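Local coordinates for protein 5-carboxymethyl-2-hydroxymuconate delta-isomerase (Mycobacterium smegmatis, PDB 4PFZ) that probably acts as a metal-dependent isomerase or acetylpyruvate hydrolase of the fumarylacetoacetate hydrolase family, at residues K59-G64 with P82-K87; P88-I93 with G160-C165; I139-S144 with V239-E244. One frame throughout, in Å; residues are numbered along the deposited sequence.

Contact 1: K59-G64 with P82-K87; sequences KVIAVG and PVIFLK
With CG set between the backbone N and the carbonyl carbon (chi1 57°), the ring of Phe85 leans over the backbone of Ala62 on the neighbouring strand. Ala62 CB packs over the ring face, 3.5 Å from Phe85 CZ, in a CH-pi contact. The carbonyl oxygen of Ala62 lies over the same face, offset toward the rim and 3.3 Å from Phe85 CD1, while Gly64 N comes up at the ring edge. Ala62 O accepts the N-H of Phe85 at 3.0 Å, which holds it under the ring; the ring itself only packs on it. Ala62 N in turn donates to Phe85 O at 2.9 Å, completing an antiparallel hydrogen-bonded pair. A second such pair, Val60 with Lys87, has the direct bond from Lys87 N to Val60 O at 2.9 Å; on its other side a water bridges Val60 N and Lys87 O. The other face of the sheet is aliphatic: Ile61 lies side by side with both Ile84 and Leu86, its CG1 3.7 Å from Leu86 CD2. Helix 203-213 covers Ile61 and Ile84, and Met156 of the second subunit packs on Ile84 and Leu86. The arrangement is a twisted pair of antiparallel strands, extended by the parallel strand 221-223 beyond 60-63, within the beta-rich FAA hydrolase C-terminal fold.

Contact 2: P88-I93 with G160-C165; sequences PNTAII and GHDTFC
Ile93 and Thr163 meet at a slant, the isoleucine lying across the threonine at the corner of a type II turn that runs from His161 to Phe164. Ile93 CD1 is 3.8 Å from Thr163 CB, and the CG2 branch of the same isoleucine packs against Thr163 CA and CG2. Ala91 fits its small CB against the turn instead, 3.3 Å from His161 O and also close to Cys165 CB. Its carbonyl receives Cys165 N at 2.8 Å, with the donor well above the carbonyl plane; Ile93 N then reaches Cys165 O in a longer bond of 3.3 Å. Together these two bonds start a short parallel pairing, in which Ile92 CG1 lies against Cys165 CB. At the other end Pro88 lays CG and CD against Gly160, CG being 3.3 Å from Gly160 O.

Thr90 and Asp162 pass obliquely without a direct bond (Thr90 CB to Asp162 OD1 3.9 Å), joined by water: one molecule accepts from Thr90 OG1 and donates to both Gly160 O and Asp162 OD1. A chi1 of 42° turns Thr90 OG1 back over its own main chain, toward this water. A second water takes the N-H of Thr163 and donates to Thr90 O and Ile92 O. Asp162 OD2 turns to the second subunit, meeting its Thr215 in a hydrogen bond and its Lys123 in a salt bridge. Residues 160-164 lead from helix 156-159 into strand 165-172, which pairs with strand 92-93, while Val60 of strand 60-63 packs against Ile92 and Cys165.

Contact 3: I139-S144 with V239-E244; sequences IGNDVS and VSITVE
Ile139 and Ile241 give the most surface to this contact, and their side chains run antiparallel alongside one another. The meeting is tight where the two CG2 methyls touch, Ile139 CG2 to Ile241 CG2 at 3.4 Å, shorter than two methyls normally allow. The other branch of Ile139 runs along the partner strand: its CG1 lies 3.7 Å from Val243 CG2, and its CD1 settles 3.6 Å from the backbone oxygen of Ile241. With CG1 beside the backbone N (chi1 -49°), Ile139 spreads its two branches over Ile241 and Val243 at once.

The two strands belong to different sheets, packed face to face. The axes of 139-141 and 239-243 come within 7.8 Å, with an angle of 146° between their directions, and side chains rather than backbone bonds fill the interval, as in a beta sandwich. On one side strand 134-145 pairs with 108-118 and 165-172; on the other, 238-243 lies between 181-186 and 247-255.

Asn141 has the third largest share. The side chains of Asn141 and Ile241 cross at about a right angle, with Ile241 CD1 3.5 Å from Asn141 CB. The amide is thereby packed against a methyl, and its ND2 lies 4.0 Å from Val239 CG1. Within this apolar setting Asn141 OD1 is satisfied by the backbone N of Glu111, on strand 108-118. Leu182 of strand 181-186 packs on both Ile241 and Val243.

Overall arrangement
The three contacts lie close together, their centres about 13 to 15 Å apart. Contact 1 closes before the others open, its strand 84-87 leading directly into 88-93, whereas the segments of contacts 2 and 3 alternate along the chain. Strand 165-172 pairs both with 92-93 of contact 2 and with 134-145 of contact 3. Lys87 joins all three: its NZ forms a salt bridge with Asp142 OD1 of contact 3 and a probable hydrogen bond with Phe164 O of contact 2. That oxygen probably also accepts Val143 N. Contacts 1 and 2 border the second subunit, so Lys87 and Phe164 connect segments at that border with the sheet packing of contact 3 inside the chain.

Contact 1: K59-G64 with P82-K87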
ATOM      1  N   LYS B  59       4.093   3.774   1.738  1.00 19.12           N
ATOM      2  CA  LYS B  59       3.950   2.372   1.360  0.72 16.97           C
ATOM      3  C   LYS B  59       5.202   1.576   1.701  1.00 17.18           C
ATOM      4  O   LYS B  59       6.296   2.133   1.858  1.00 12.03           O
ATOM      5  CB  LYS B  59       3.623   2.220  -0.134  0.72 18.02           C
ATOM      6  CG  LYS B  59       4.598   2.872  -1.109  0.72 16.62           C
ATOM      7  CD  LYS B  59       4.100   2.676  -2.563  0.72 18.20           C
ATOM      8  CE  LYS B  59       4.824   3.574  -3.569  0.72 15.12           C
ATOM      9  NZ  LYS B  59       4.877   4.997  -3.137  0.72 15.08           N
ATOM     10  N   VAL B  60       5.014   0.272   1.813  1.00 14.51           N
ATOM     11  CA  VAL B  60       6.091  -0.627   2.107  1.00 16.15           C
ATOM     12  C   VAL B  60       6.093  -1.661   1.013  1.00 17.09           C
ATOM     13  O   VAL B  60       5.109  -2.381   0.856  1.00 14.79           O
ATOM     14  CB  VAL B  60       5.911  -1.316   3.465  1.00 14.44           C
ATOM     15  CG1 VAL B  60       7.021  -2.367   3.677  1.00 18.15           C
ATOM     16  CG2 VAL B  60       5.909  -0.296   4.578  1.00 15.56           C
ATOM     17  N   ILE B  61       7.200  -1.738   0.275  1.00 12.61           N
ATOM     18  CA  ILE B  61       7.385  -2.745  -0.761  1.00 15.99           C
ATOM     19  C   ILE B  61       8.297  -3.827  -0.216  1.00 18.35           C
ATOM     20  O   ILE B  61       9.295  -3.531   0.448  1.00 21.33           O
ATOM     21  CB  ILE B  61       8.019  -2.153  -2.047  1.00 16.15           C
ATOM     22  CG1 ILE B  61       7.065  -1.149  -2.675  1.00 19.64           C
ATOM     23  CG2 ILE B  61       8.294  -3.241  -3.074  1.00 14.50           C
ATOM     24  CD1 ILE B  61       7.236   0.271  -2.167  1.00 25.73           C
ATOM     25  N   ALA B  62       7.972  -5.076  -0.489  1.00 14.82           N
ATOM     26  CA  ALA B  62       8.856  -6.136  -0.046  1.00 15.06           C
ATOM     27  C   ALA B  62       9.105  -7.143  -1.149  1.00 18.92           C
ATOM     28  O   ALA B  62       8.324  -7.255  -2.085  1.00 17.28           O
ATOM     29  CB  ALA B  62       8.272  -6.820   1.186  1.00 16.41           C
ATOM     30  N   VAL B  63      10.195  -7.891  -1.009  1.00 24.35           N
ATOM     31  CA  VAL B  63      10.505  -8.990  -1.902  1.00 23.61           C
ATOM     32  C   VAL B  63      10.523 -10.266  -1.057  1.00 30.78           C
ATOM     33  O   VAL B  63      10.754 -10.209   0.142  1.00 26.83           O
ATOM     34  CB  VAL B  63      11.860  -8.745  -2.638  1.00 38.87           C
ATOM     35  CG1 VAL B  63      13.041  -9.190  -1.802  1.00 29.75           C
ATOM     36  CG2 VAL B  63      11.881  -9.428  -3.997  1.00 43.80           C
ATOM     37  N   GLY B  64      10.244 -11.410  -1.664  1.00 38.93           N
ATOM     38  CA  GLY B  64      10.253 -12.653  -0.918  1.00 44.83           C
ATOM     39  C   GLY B  64      11.572 -13.397  -1.028  1.00 48.49           C
ATOM     40  O   GLY B  64      12.405 -13.351  -0.118  1.00 50.12           O
ATOM     41  N   PRO B  82      12.786 -10.264  -9.885  1.00 33.42           N
ATOM     42  CA  PRO B  82      12.217 -10.108  -8.548  1.00 33.37           C
ATOM     43  C   PRO B  82      10.695 -10.153  -8.567  1.00 33.90           C
ATOM     44  O   PRO B  82      10.065  -9.678  -9.519  1.00 33.51           O
ATOM     45  CB  PRO B  82      12.702  -8.720  -8.117  1.00 26.60           C
ATOM     46  CG  PRO B  82      13.818  -8.386  -9.014  1.00 27.76           C
ATOM     47  CD  PRO B  82      13.494  -9.049 -10.315  1.00 35.63           C
ATOM     48  N   VAL B  83      10.118 -10.731  -7.520  1.00 28.06           N
ATOM     49  CA  VAL B  83       8.686 -10.656  -7.294  1.00 29.41           C
ATOM     50  C   VAL B  83       8.465  -9.688  -6.135  1.00 23.75           C
ATOM     51  O   VAL B  83       8.893  -9.945  -5.005  1.00 23.19           O
ATOM     52  CB  VAL B  83       8.069 -12.043  -6.983  1.00 33.13           C
ATOM     53  CG1 VAL B  83       6.598 -11.903  -6.590  1.00 23.36           C
ATOM     54  CG2 VAL B  83       8.208 -12.964  -8.181  1.00 35.87           C
ATOM     55  N   ILE B  84       7.835  -8.556  -6.416  1.00 18.72           N
ATOM     56  CA  ILE B  84       7.605  -7.573  -5.361  1.00 19.36           C
ATOM     57  C   ILE B  84       6.133  -7.542  -4.951  1.00 20.21           C
ATOM     58  O   ILE B  84       5.256  -7.961  -5.708  1.00 18.76           O
ATOM     59  CB  ILE B  84       8.079  -6.157  -5.783  1.00 20.71           C
ATOM     60  CG1 ILE B  84       7.393  -5.710  -7.071  1.00 24.51           C
ATOM     61  CG2 ILE B  84       9.610  -6.125  -5.931  1.00 24.72           C
ATOM     62  CD1 ILE B  84       7.623  -4.248  -7.415  1.00 25.71           C
ATOM     63  N   PHE B  85       5.875  -7.092  -3.729  1.00 19.70           N
ATOM     64  CA  PHE B  85       4.510  -6.953  -3.218  1.00 19.22           C
ATOM     65  C   PHE B  85       4.442  -5.815  -2.183  1.00 16.50           C
ATOM     66  O   PHE B  85       5.448  -5.169  -1.893  1.00 17.22           O
ATOM     67  CB  PHE B  85       4.005  -8.277  -2.608  1.00 18.09           C
ATOM     68  CG  PHE B  85       4.881  -8.817  -1.493  1.00 20.46           C
ATOM     69  CD1 PHE B  85       5.978  -9.605  -1.774  1.00 25.85           C
ATOM     70  CD2 PHE B  85       4.595  -8.533  -0.169  1.00 26.94           C
ATOM     71  CE1 PHE B  85       6.790 -10.104  -0.755  1.00 29.08           C
ATOM     72  CE2 PHE B  85       5.406  -9.023   0.851  1.00 34.07           C
ATOM     73  CZ  PHE B  85       6.496  -9.813   0.557  1.00 31.55           C
ATOM     74  N   LEU B  86       3.248  -5.557  -1.655  1.00 13.44           N
ATOM     75  CA  LEU B  86       3.024  -4.431  -0.751  1.00 12.83           C
ATOM     76  C   LEU B  86       2.578  -4.910   0.631  1.00 15.25           C
ATOM     77  O   LEU B  86       1.837  -5.878   0.740  1.00 18.15           O
ATOM     78  CB  LEU B  86       1.953  -3.480  -1.320  1.00 13.58           C
ATOM     79  CG  LEU B  86       2.369  -2.644  -2.524  1.00 15.50           C
ATOM     80  CD1 LEU B  86       1.148  -1.953  -3.123  1.00 15.96           C
ATOM     81  CD2 LEU B  86       3.440  -1.620  -2.123  1.00 14.44           C
ATOM     82  N   LYS B  87       3.047  -4.227   1.668  1.00 11.50           N
ATOM     83  CA  LYS B  87       2.484  -4.353   3.017  1.00 15.75           C
ATOM     84  C   LYS B  87       1.865  -3.003   3.330  1.00 12.61           C
ATOM     85  O   LYS B  87       2.428  -1.973   2.972  1.00 18.83           O
ATOM     86  CB  LYS B  87       3.562  -4.748   4.038  1.00 16.21           C
ATOM     87  CG  LYS B  87       4.135  -6.144   3.815  1.00 15.41           C
ATOM     88  CD  LYS B  87       5.384  -6.430   4.689  1.00 14.75           C
ATOM     89  CE  LYS B  87       5.096  -6.475   6.196  1.00 15.83           C
ATOM     90  NZ  LYS B  87       4.644  -7.823   6.677  1.00 17.98           N
TER
HETATM   91  O   HOH W   1       2.067  -0.338   1.023  1.00 24.19           O

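Contact 2: P88-I93 with G160-C165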
ATOM      1  N   PRO B  88       0.656  -2.987   3.922  1.00 10.92           N
ATOM      2  CA  PRO B  88       0.060  -1.692   4.245  1.00 13.55           C
ATOM      3  C   PRO B  88       0.815  -0.961   5.332  1.00 12.65           C
ATOM      4  O   PRO B  88       1.338  -1.606   6.229  1.00 16.32           O
ATOM      5  CB  PRO B  88      -1.346  -2.064   4.731  1.00 11.64           C
ATOM      6  CG  PRO B  88      -1.172  -3.431   5.355  1.00 10.89           C
ATOM      7  CD  PRO B  88      -0.098  -4.114   4.507  1.00 14.80           C
ATOM      8  N   ASN B  89       0.858   0.365   5.279  1.00 14.27           N
ATOM      9  CA  ASN B  89       1.623   1.084   6.292  1.00 15.92           C
ATOM     10  C   ASN B  89       0.939   1.026   7.668  1.00 13.76           C
ATOM     11  O   ASN B  89       1.545   1.366   8.684  1.00 13.79           O
ATOM     12  CB  ASN B  89       1.901   2.529   5.848  1.00 16.08           C
ATOM     13  CG  ASN B  89       0.654   3.385   5.721  1.00 26.05           C
ATOM     14  OD1 ASN B  89      -0.460   2.957   6.019  1.00 25.55           O
ATOM     15  ND2 ASN B  89       0.851   4.628   5.285  1.00 24.28           N
ATOM     16  N   THR B  90      -0.299   0.543   7.706  1.00 12.76           N
ATOM     17  CA  THR B  90      -0.943   0.247   9.000  1.00 11.48           C
ATOM     18  C   THR B  90      -0.335  -0.936   9.740  1.00 14.96           C
ATOM     19  O   THR B  90      -0.580  -1.131  10.950  1.00 14.72           O
ATOM     20  CB  THR B  90      -2.441  -0.018   8.821  1.00 13.78           C
ATOM     21  OG1 THR B  90      -2.647  -0.832   7.666  1.00 15.12           O
ATOM     22  CG2 THR B  90      -3.179   1.302   8.654  1.00 16.59           C
ATOM     23  N   ALA B  91       0.476  -1.714   9.035  1.00 13.33           N
ATOM     24  CA  ALA B  91       1.149  -2.845   9.663  1.00 13.21           C
ATOM     25  C   ALA B  91       2.401  -2.404  10.431  1.00 14.15           C
ATOM     26  O   ALA B  91       2.908  -3.135  11.251  1.00 16.32           O
ATOM     27  CB  ALA B  91       1.525  -3.888   8.620  1.00 15.31           C
ATOM     28  N   ILE B  92       2.893  -1.200  10.158  1.00 13.92           N
ATOM     29  CA  ILE B  92       4.146  -0.753  10.788  1.00 16.07           C
ATOM     30  C   ILE B  92       4.025  -0.513  12.298  1.00 16.11           C
ATOM     31  O   ILE B  92       3.062   0.090  12.776  1.00 15.04           O
ATOM     32  CB  ILE B  92       4.668   0.524  10.105  1.00 15.62           C
ATOM     33  CG1 ILE B  92       4.998   0.225   8.645  1.00 12.44           C
ATOM     34  CG2 ILE B  92       5.899   1.096  10.847  1.00 16.89           C
ATOM     35  CD1 ILE B  92       5.208   1.496   7.787  1.00 16.83           C
ATOM     36  N   ILE B  93       4.999  -1.030  13.041  1.00 14.97           N
ATOM     37  CA  ILE B  93       5.190  -0.689  14.457  1.00 15.98           C
ATOM     38  C   ILE B  93       6.685  -0.480  14.686  1.00 16.33           C
ATOM     39  O   ILE B  93       7.509  -0.972  13.909  1.00 16.10           O
ATOM     40  CB  ILE B  93       4.654  -1.783  15.421  1.00 17.88           C
ATOM     41  CG1 ILE B  93       5.271  -3.143  15.095  1.00 21.05           C
ATOM     42  CG2 ILE B  93       3.124  -1.852  15.379  1.00 16.11           C
ATOM     43  CD1 ILE B  93       5.013  -4.211  16.183  1.00 19.96           C
ATOM     44  N   GLY B 160      -0.211  -8.522   6.051  1.00 15.97           N
ATOM     45  CA  GLY B 160      -0.800  -7.197   6.154  1.00 14.20           C
ATOM     46  C   GLY B 160      -1.511  -6.846   7.447  1.00 14.00           C
ATOM     47  O   GLY B 160      -2.076  -5.756   7.567  1.00 13.73           O
ATOM     48  N   HIS B 161      -1.482  -7.750   8.421  1.00 13.90           N
ATOM     49  CA  HIS B 161      -2.180  -7.483   9.682  1.00 15.67           C
ATOM     50  C   HIS B 161      -1.545  -6.313  10.420  1.00 19.52           C
ATOM     51  O   HIS B 161      -0.382  -6.007  10.207  1.00 17.72           O
ATOM     52  CB  HIS B 161      -2.175  -8.730  10.566  1.00 17.59           C
ATOM     53  CG  HIS B 161      -2.925  -9.879   9.976  1.00 20.48           C
ATOM     54  ND1 HIS B 161      -4.266 -10.086  10.214  1.00 22.32           N
ATOM     55  CD2 HIS B 161      -2.532 -10.870   9.144  1.00 18.39           C
ATOM     56  CE1 HIS B 161      -4.669 -11.159   9.554  1.00 25.12           C
ATOM     57  NE2 HIS B 161      -3.633 -11.656   8.901  1.00 20.01           N
ATOM     58  N   ASP B 162      -2.312  -5.637  11.273  1.00 16.99           N
ATOM     59  CA  ASP B 162      -1.702  -4.602  12.109  1.00 17.67           C
ATOM     60  C   ASP B 162      -0.558  -5.246  12.923  1.00 15.00           C
ATOM     61  O   ASP B 162      -0.676  -6.391  13.404  1.00 18.85           O
ATOM     62  CB  ASP B 162      -2.732  -3.941  13.054  1.00 17.82           C
ATOM     63  CG  ASP B 162      -3.774  -3.059  12.329  1.00 19.08           C
ATOM     64  OD1 ASP B 162      -3.723  -2.860  11.093  1.00 15.18           O
ATOM     65  OD2 ASP B 162      -4.686  -2.556  13.027  1.00 23.98           O
ATOM     66  N   THR B 163       0.540  -4.493  13.063  1.00 17.95           N
ATOM     67  CA  THR B 163       1.792  -4.873  13.756  1.00 17.24           C
ATOM     68  C   THR B 163       2.706  -5.837  12.987  1.00 15.40           C
ATOM     69  O   THR B 163       3.718  -6.253  13.519  1.00 16.54           O
ATOM     70  CB  THR B 163       1.555  -5.502  15.181  1.00 18.20           C
ATOM     71  OG1 THR B 163       1.119  -6.866  15.062  1.00 20.89           O
ATOM     72  CG2 THR B 163       0.569  -4.664  16.006  1.00 20.28           C
ATOM     73  N   PHE B 164       2.358  -6.203  11.754  1.00 16.93           N
ATOM     74  CA  PHE B 164       3.141  -7.210  11.047  1.00 17.97           C
ATOM     75  C   PHE B 164       4.296  -6.588  10.263  1.00 16.51           C
ATOM     76  O   PHE B 164       4.947  -7.269   9.486  1.00 14.70           O
ATOM     77  CB  PHE B 164       2.271  -8.043  10.109  1.00 14.89           C
ATOM     78  CG  PHE B 164       1.616  -9.240  10.782  1.00 25.04           C
ATOM     79  CD1 PHE B 164       1.364  -9.234  12.139  1.00 16.57           C
ATOM     80  CD2 PHE B 164       1.258 -10.366  10.041  1.00 16.30           C
ATOM     81  CE1 PHE B 164       0.764 -10.336  12.760  1.00 24.00           C
ATOM     82  CE2 PHE B 164       0.675 -11.466  10.643  1.00 17.40           C
ATOM     83  CZ  PHE B 164       0.416 -11.451  12.007  1.00 19.58           C
ATOM     84  N   CYS B 165       4.561  -5.304  10.477  1.00 14.52           N
ATOM     85  CA  CYS B 165       5.786  -4.715   9.906  1.00 15.19           C
ATOM     86  C   CYS B 165       6.619  -3.912  10.910  1.00 15.75           C
ATOM     87  O   CYS B 165       6.699  -2.685  10.819  1.00 15.54           O
ATOM     88  CB  CYS B 165       5.422  -3.843   8.716  1.00 13.95           C
ATOM     89  SG  CYS B 165       6.851  -3.516   7.627  1.00 17.79           S
TER
HETATM   90  O   HOH W   2       0.622  -1.731  13.087  1.00 16.98           O
HETATM   91  O   HOH W   3      -2.281  -3.289   8.683  1.00 17.37           O

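Contact 3: I139-S144 with V239-E244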
ATOM      1  N   ILE B 139      16.020  -1.707   9.769  1.00 19.96           N
ATOM      2  CA  ILE B 139      15.736  -3.129   9.890  1.00 19.23           C
ATOM      3  C   ILE B 139      14.239  -3.328   9.840  1.00 20.66           C
ATOM      4  O   ILE B 139      13.485  -2.497  10.330  1.00 17.61           O
ATOM      5  CB  ILE B 139      16.295  -3.725  11.202  1.00 20.20           C
ATOM      6  CG1 ILE B 139      17.753  -3.310  11.373  1.00 21.44           C
ATOM      7  CG2 ILE B 139      16.170  -5.230  11.197  1.00 22.38           C
ATOM      8  CD1 ILE B 139      18.374  -3.710  12.722  1.00 22.56           C
ATOM      9  N   GLY B 140      13.816  -4.424   9.229  1.00 20.09           N
ATOM     10  CA  GLY B 140      12.405  -4.737   9.151  1.00 16.94           C
ATOM     11  C   GLY B 140      12.134  -6.182   9.506  1.00 17.34           C
ATOM     12  O   GLY B 140      13.019  -7.009   9.505  1.00 18.69           O
ATOM     13  N   ASN B 141      10.876  -6.481   9.811  1.00 18.21           N
ATOM     14  CA  ASN B 141      10.468  -7.848  10.059  1.00 17.29           C
ATOM     15  C   ASN B 141       9.203  -8.105   9.242  1.00 22.55           C
ATOM     16  O   ASN B 141       8.179  -7.488   9.515  1.00 21.95           O
ATOM     17  CB  ASN B 141      10.241  -8.028  11.559  1.00 17.83           C
ATOM     18  CG  ASN B 141       9.977  -9.474  11.968  1.00 24.10           C
ATOM     19  OD1 ASN B 141       9.780 -10.359  11.136  1.00 21.80           O
ATOM     20  ND2 ASN B 141       9.957  -9.703  13.277  1.00 24.48           N
ATOM     21  N   ASP B 142       9.276  -8.961   8.216  1.00 16.79           N
ATOM     22  CA  ASP B 142       8.106  -9.184   7.348  1.00 19.52           C
ATOM     23  C   ASP B 142       7.300 -10.327   7.954  1.00 19.54           C
ATOM     24  O   ASP B 142       7.364 -11.471   7.493  1.00 18.86           O
ATOM     25  CB  ASP B 142       8.530  -9.475   5.895  1.00 20.90           C
ATOM     26  CG  ASP B 142       7.348  -9.819   4.971  1.00 25.31           C
ATOM     27  OD1 ASP B 142       6.166  -9.601   5.343  1.00 21.98           O
ATOM     28  OD2 ASP B 142       7.612 -10.313   3.846  1.00 22.80           O
ATOM     29  N   VAL B 143       6.602 -10.005   9.039  1.00 16.62           N
ATOM     30  CA  VAL B 143       5.813 -10.988   9.788  1.00 18.68           C
ATOM     31  C   VAL B 143       4.725 -11.550   8.877  1.00 18.74           C
ATOM     32  O   VAL B 143       4.041 -10.795   8.167  1.00 16.28           O
ATOM     33  CB  VAL B 143       5.179 -10.374  11.060  1.00 17.25           C
ATOM     34  CG1 VAL B 143       4.412 -11.419  11.830  1.00 18.22           C
ATOM     35  CG2 VAL B 143       6.261  -9.778  11.959  1.00 17.53           C
ATOM     36  N   SER B 144       4.551 -12.867   8.908  1.00 18.64           N
ATOM     37  CA  SER B 144       3.782 -13.533   7.867  1.00 19.62           C
ATOM     38  C   SER B 144       2.938 -14.667   8.426  1.00 20.32           C
ATOM     39  O   SER B 144       3.462 -15.581   9.034  1.00 21.11           O
ATOM     40  CB  SER B 144       4.732 -14.070   6.781  1.00 21.22           C
ATOM     41  OG  SER B 144       5.546 -13.035   6.236  1.00 21.07           O
ATOM     42  N   VAL B 239      11.430 -11.412  19.566  1.00 25.34           N
ATOM     43  CA  VAL B 239      12.184 -11.556  18.329  1.00 24.75           C
ATOM     44  C   VAL B 239      13.146 -10.387  18.197  1.00 24.69           C
ATOM     45  O   VAL B 239      12.737  -9.234  18.318  1.00 27.61           O
ATOM     46  CB  VAL B 239      11.281 -11.591  17.083  1.00 23.48           C
ATOM     47  CG1 VAL B 239      12.093 -11.959  15.834  1.00 23.25           C
ATOM     48  CG2 VAL B 239      10.127 -12.554  17.277  1.00 33.92           C
ATOM     49  N   SER B 240      14.415 -10.692  17.962  1.00 25.65           N
ATOM     50  CA  SER B 240      15.429  -9.662  17.794  1.00 25.03           C
ATOM     51  C   SER B 240      16.196  -9.837  16.490  1.00 29.20           C
ATOM     52  O   SER B 240      16.808 -10.875  16.252  1.00 33.46           O
ATOM     53  CB  SER B 240      16.391  -9.663  18.975  1.00 26.56           C
ATOM     54  OG  SER B 240      15.756  -9.116  20.115  1.00 28.15           O
ATOM     55  N   ILE B 241      16.151  -8.809  15.649  1.00 23.72           N
ATOM     56  CA  ILE B 241      16.838  -8.841  14.366  1.00 23.55           C
ATOM     57  C   ILE B 241      17.981  -7.845  14.391  1.00 24.03           C
ATOM     58  O   ILE B 241      17.780  -6.663  14.659  1.00 23.60           O
ATOM     59  CB  ILE B 241      15.890  -8.509  13.196  1.00 27.15           C
ATOM     60  CG1 ILE B 241      14.697  -9.472  13.195  1.00 26.86           C
ATOM     61  CG2 ILE B 241      16.650  -8.572  11.869  1.00 22.22           C
ATOM     62  CD1 ILE B 241      13.466  -8.913  12.529  1.00 25.01           C
ATOM     63  N   THR B 242      19.177  -8.339  14.122  1.00 25.11           N
ATOM     64  CA  THR B 242      20.358  -7.521  14.186  1.00 28.57           C
ATOM     65  C   THR B 242      20.984  -7.402  12.807  1.00 25.89           C
ATOM     66  O   THR B 242      21.230  -8.395  12.122  1.00 31.40           O
ATOM     67  CB  THR B 242      21.387  -8.096  15.186  1.00 29.24           C
ATOM     68  OG1 THR B 242      20.825  -8.072  16.504  1.00 33.06           O
ATOM     69  CG2 THR B 242      22.659  -7.267  15.179  1.00 28.54           C
ATOM     70  N   VAL B 243      21.239  -6.174  12.397  1.00 25.63           N
ATOM     71  CA  VAL B 243      22.014  -5.970  11.186  1.00 28.22           C
ATOM     72  C   VAL B 243      23.312  -5.291  11.542  1.00 30.70           C
ATOM     73  O   VAL B 243      23.327  -4.305  12.279  1.00 28.75           O
ATOM     74  CB  VAL B 243      21.250  -5.134  10.153  1.00 24.76           C
ATOM     75  CG1 VAL B 243      22.086  -4.911   8.903  1.00 25.40           C
ATOM     76  CG2 VAL B 243      19.960  -5.827   9.798  1.00 23.54           C
ATOM     77  N   GLU B 244      24.399  -5.854  11.031  1.00 28.64           N
ATOM     78  CA  GLU B 244      25.720  -5.302  11.230  1.00 30.18           C
ATOM     79  C   GLU B 244      25.777  -3.849  10.774  1.00 29.96           C
ATOM     80  O   GLU B 244      25.427  -3.536   9.639  1.00 29.29           O
ATOM     81  CB  GLU B 244      26.746  -6.138  10.468  1.00 37.29           C
ATOM     82  CG  GLU B 244      28.166  -5.648  10.592  1.00 41.68           C
ATOM     83  CD  GLU B 244      29.146  -6.530   9.842  1.00 44.70           C
ATOM     84  OE1 GLU B 244      28.699  -7.489   9.175  1.00 39.18           O
ATOM     85  OE2 GLU B 244      30.366  -6.261   9.923  1.00 47.62           O
TER